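Local coordinates for protein hypothetical aldose 1-epimerase (Klebsiella pneumoniae subsp. pneumoniae MGH 78578, PDB 3TY1) that is of unknown function but probably binds carbohydrate, having the beta-supersandwich fold of the galactose mutarotase (aldose 1-epimerase) clan, at residues H204-I209 against A343-T348. Residues are numbered along the deposited sequence; the frame is centred on the assembly and turned at random.
Sequences HDYQII and AQFDLT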
ATOM      1  N   HIS A 204     -25.287  -7.054  -9.028  1.00 46.18           N
ATOM      2  CA  HIS A 204     -24.309  -6.009  -8.835  1.00 43.93           C
ATOM      3  C   HIS A 204     -24.049  -5.260 -10.135  1.00 42.73           C
ATOM      4  O   HIS A 204     -24.055  -5.845 -11.239  1.00 44.04           O
ATOM      5  CB  HIS A 204     -23.009  -6.559  -8.233  1.00 44.35           C
ATOM      6  CG  HIS A 204     -22.206  -5.507  -7.556  1.00 42.42           C
ATOM      7  ND1 HIS A 204     -21.465  -4.580  -8.259  1.00 43.97           N
ATOM      8  CD2 HIS A 204     -22.076  -5.182  -6.251  1.00 44.13           C
ATOM      9  CE1 HIS A 204     -20.912  -3.734  -7.413  1.00 43.69           C
ATOM     10  NE2 HIS A 204     -21.272  -4.071  -6.188  1.00 44.98           N
ATOM     11  N   ASP A 205     -23.846  -3.957 -10.002  1.00 41.36           N
ATOM     12  CA  ASP A 205     -23.419  -3.120 -11.127  1.00 41.35           C
ATOM     13  C   ASP A 205     -22.030  -3.525 -11.646  1.00 38.24           C
ATOM     14  O   ASP A 205     -21.231  -4.062 -10.898  1.00 37.24           O
ATOM     15  CB  ASP A 205     -23.320  -1.637 -10.710  1.00 40.63           C
ATOM     16  CG  ASP A 205     -24.658  -0.979 -10.506  1.00 49.20           C
ATOM     17  OD1 ASP A 205     -25.730  -1.573 -10.794  1.00 47.22           O
ATOM     18  OD2 ASP A 205     -24.618   0.171 -10.054  1.00 46.83           O
ATOM     19  N   TYR A 206     -21.787  -3.303 -12.934  1.00 38.47           N
ATOM     20  CA  TYR A 206     -20.448  -3.429 -13.479  1.00 38.37           C
ATOM     21  C   TYR A 206     -20.314  -2.464 -14.632  1.00 38.37           C
ATOM     22  O   TYR A 206     -21.316  -2.040 -15.208  1.00 38.84           O
ATOM     23  CB  TYR A 206     -20.123  -4.863 -13.899  1.00 37.77           C
ATOM     24  CG  TYR A 206     -20.782  -5.348 -15.190  1.00 39.48           C
ATOM     25  CD1 TYR A 206     -22.055  -5.935 -15.186  1.00 46.03           C
ATOM     26  CD2 TYR A 206     -20.124  -5.220 -16.398  1.00 37.84           C
ATOM     27  CE1 TYR A 206     -22.633  -6.389 -16.378  1.00 44.03           C
ATOM     28  CE2 TYR A 206     -20.683  -5.658 -17.574  1.00 41.93           C
ATOM     29  CZ  TYR A 206     -21.920  -6.238 -17.571  1.00 41.87           C
ATOM     30  OH  TYR A 206     -22.403  -6.636 -18.782  1.00 43.06           O
ATOM     31  N   GLN A 207     -19.071  -2.079 -14.889  1.00 35.55           N
ATOM     32  CA  GLN A 207     -18.672  -1.280 -16.032  1.00 34.80           C
ATOM     33  C   GLN A 207     -17.315  -1.766 -16.527  1.00 35.44           C
ATOM     34  O   GLN A 207     -16.487  -2.179 -15.719  1.00 37.72           O
ATOM     35  CB  GLN A 207     -18.503   0.184 -15.669  1.00 34.97           C
ATOM     36  CG  GLN A 207     -19.693   0.882 -15.059  1.00 35.38           C
ATOM     37  CD  GLN A 207     -19.312   2.263 -14.615  1.00 35.11           C
ATOM     38  OE1 GLN A 207     -18.791   2.436 -13.501  1.00 34.66           O
ATOM     39  NE2 GLN A 207     -19.527   3.265 -15.492  1.00 33.52           N
ATOM     40  N   ILE A 208     -17.062  -1.666 -17.829  1.00 34.39           N
ATOM     41  CA  ILE A 208     -15.719  -2.018 -18.361  1.00 33.99           C
ATOM     42  C   ILE A 208     -15.384  -1.222 -19.605  1.00 32.53           C
ATOM     43  O   ILE A 208     -16.225  -1.045 -20.452  1.00 34.17           O
ATOM     44  CB  ILE A 208     -15.595  -3.549 -18.636  1.00 32.91           C
ATOM     45  CG1 ILE A 208     -14.210  -3.972 -19.180  1.00 32.48           C
ATOM     46  CG2 ILE A 208     -16.735  -4.046 -19.567  1.00 36.68           C
ATOM     47  CD1 ILE A 208     -13.025  -3.694 -18.221  1.00 29.84           C
ATOM     48  N   ILE A 209     -14.125  -0.769 -19.706  1.00 31.68           N
ATOM     49  CA  ILE A 209     -13.593  -0.173 -20.909  1.00 30.73           C
ATOM     50  C   ILE A 209     -12.303  -0.962 -21.194  1.00 32.24           C
ATOM     51  O   ILE A 209     -11.452  -1.100 -20.283  1.00 28.17           O
ATOM     52  CB  ILE A 209     -13.271   1.352 -20.713  1.00 33.56           C
ATOM     53  CG1 ILE A 209     -14.526   2.148 -20.375  1.00 39.79           C
ATOM     54  CG2 ILE A 209     -12.554   1.899 -21.944  1.00 32.14           C
ATOM     55  CD1 ILE A 209     -14.305   3.635 -20.128  1.00 31.64           C
ATOM     56  N   ALA A 343     -20.926 -12.368 -17.930  1.00 40.38           N
ATOM     57  CA  ALA A 343     -20.891 -11.497 -19.086  1.00 37.81           C
ATOM     58  C   ALA A 343     -19.592 -11.831 -19.816  1.00 37.72           C
ATOM     59  O   ALA A 343     -18.526 -11.883 -19.172  1.00 34.21           O
ATOM     60  CB  ALA A 343     -20.869 -10.067 -18.643  1.00 37.02           C
ATOM     61  N   GLN A 344     -19.670 -12.018 -21.134  1.00 35.65           N
ATOM     62  CA  GLN A 344     -18.508 -12.331 -21.967  1.00 33.57           C
ATOM     63  C   GLN A 344     -18.011 -11.112 -22.710  1.00 33.14           C
ATOM     64  O   GLN A 344     -18.779 -10.218 -23.040  1.00 34.76           O
ATOM     65  CB  GLN A 344     -18.852 -13.447 -22.981  1.00 35.95           C
ATOM     66  CG  GLN A 344     -19.232 -14.799 -22.358  1.00 43.59           C
ATOM     67  CD  GLN A 344     -20.656 -14.854 -21.787  1.00 52.75           C
ATOM     68  OE1 GLN A 344     -21.533 -14.082 -22.197  1.00 53.40           O
ATOM     69  NE2 GLN A 344     -20.883 -15.766 -20.823  1.00 47.89           N
ATOM     70  N   PHE A 345     -16.700 -11.086 -22.969  1.00 32.32           N
ATOM     71  CA  PHE A 345     -16.032 -10.024 -23.717  1.00 31.72           C
ATOM     72  C   PHE A 345     -15.057 -10.696 -24.700  1.00 31.45           C
ATOM     73  O   PHE A 345     -14.025 -11.241 -24.299  1.00 33.27           O
ATOM     74  CB  PHE A 345     -15.349  -9.042 -22.742  1.00 31.43           C
ATOM     75  CG  PHE A 345     -16.324  -8.475 -21.731  1.00 31.95           C
ATOM     76  CD1 PHE A 345     -17.176  -7.441 -22.074  1.00 34.02           C
ATOM     77  CD2 PHE A 345     -16.440  -9.040 -20.465  1.00 34.22           C
ATOM     78  CE1 PHE A 345     -18.133  -6.960 -21.169  1.00 37.29           C
ATOM     79  CE2 PHE A 345     -17.380  -8.553 -19.538  1.00 37.83           C
ATOM     80  CZ  PHE A 345     -18.228  -7.516 -19.900  1.00 37.85           C
ATOM     81  N   ASP A 346     -15.429 -10.673 -25.981  1.00 33.46           N
ATOM     82  CA  ASP A 346     -14.689 -11.308 -27.077  1.00 33.93           C
ATOM     83  C   ASP A 346     -14.149 -10.191 -27.984  1.00 35.18           C
ATOM     84  O   ASP A 346     -14.938  -9.407 -28.541  1.00 36.44           O
ATOM     85  CB  ASP A 346     -15.626 -12.225 -27.860  1.00 32.63           C
ATOM     86  CG  ASP A 346     -16.270 -13.263 -26.992  1.00 40.74           C
ATOM     87  OD1 ASP A 346     -15.534 -13.992 -26.275  1.00 38.10           O
ATOM     88  OD2 ASP A 346     -17.535 -13.334 -27.009  1.00 37.94           O
ATOM     89  N   LEU A 347     -12.822 -10.078 -28.057  1.00 29.61           N
ATOM     90  CA  LEU A 347     -12.155  -9.070 -28.877  1.00 31.07           C
ATOM     91  C   LEU A 347     -11.032  -9.702 -29.670  1.00 31.65           C
ATOM     92  O   LEU A 347     -10.357 -10.602 -29.174  1.00 31.41           O
ATOM     93  CB  LEU A 347     -11.597  -7.907 -28.033  1.00 28.50           C
ATOM     94  CG  LEU A 347     -12.559  -7.059 -27.195  1.00 33.59           C
ATOM     95  CD1 LEU A 347     -12.753  -7.702 -25.831  1.00 33.03           C
ATOM     96  CD2 LEU A 347     -11.993  -5.634 -27.060  1.00 31.89           C
ATOM     97  N   THR A 348     -10.839  -9.245 -30.899  1.00 32.24           N
ATOM     98  CA  THR A 348      -9.686  -9.677 -31.706  1.00 31.15           C
ATOM     99  C   THR A 348      -8.877  -8.449 -32.094  1.00 30.53           C
ATOM    100  O   THR A 348      -9.416  -7.490 -32.656  1.00 32.55           O
ATOM    101  CB  THR A 348     -10.136 -10.447 -32.965  1.00 32.18           C
ATOM    102  OG1 THR A 348     -10.957 -11.543 -32.551  1.00 32.87           O
ATOM    103  CG2 THR A 348      -8.949 -10.982 -33.701  1.00 29.48           C
TER
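Phe345 reaches across from one beta-sheet to meet both Tyr206 and Ile208 of the facing sheet. That this is packing between sheets, not strand pairing, follows from the 10.8 Å separation of the segment axes and from the lack of any hydrogen bond between 204-209 and 343-348; the two run nearly parallel, at 5°. The tight part lies at the far end of the Phe345 ring. Ile208 CG2 sits against two of its carbons, 3.6 Å from Phe345 CE1 and 3.8 Å from Phe345 CZ; with CG1 turned anti to the backbone N (chi1 -180°), CG2 is the branch that reaches the ring. Phe345 CZ is shared, since it also meets Tyr206 CE2 at 3.9 Å, and this tyrosine carbon lies in the plane of the Phe345 ring, so the phenylalanine offers its edge and not its face. Contact is slighter at Ala343, whose single methyl CB lies 3.8 Å from Tyr206 OH. Ala343 buries the least of the four touching residues and alone among them is partly exposed, and the adjoining Gln344 is exposed to solvent. Leu196 of strand 189-198, next to strand 342-352 in its sheet, touches the side chains of both Tyr206 and Phe345, Leu337 of strand 335-337 touches Tyr206 and Ala343, and Tyr119 and Arg116 of strand 114-119 pack on Ile208, setting the contact inside the supersandwich between its large antiparallel sheet and the mixed sheet.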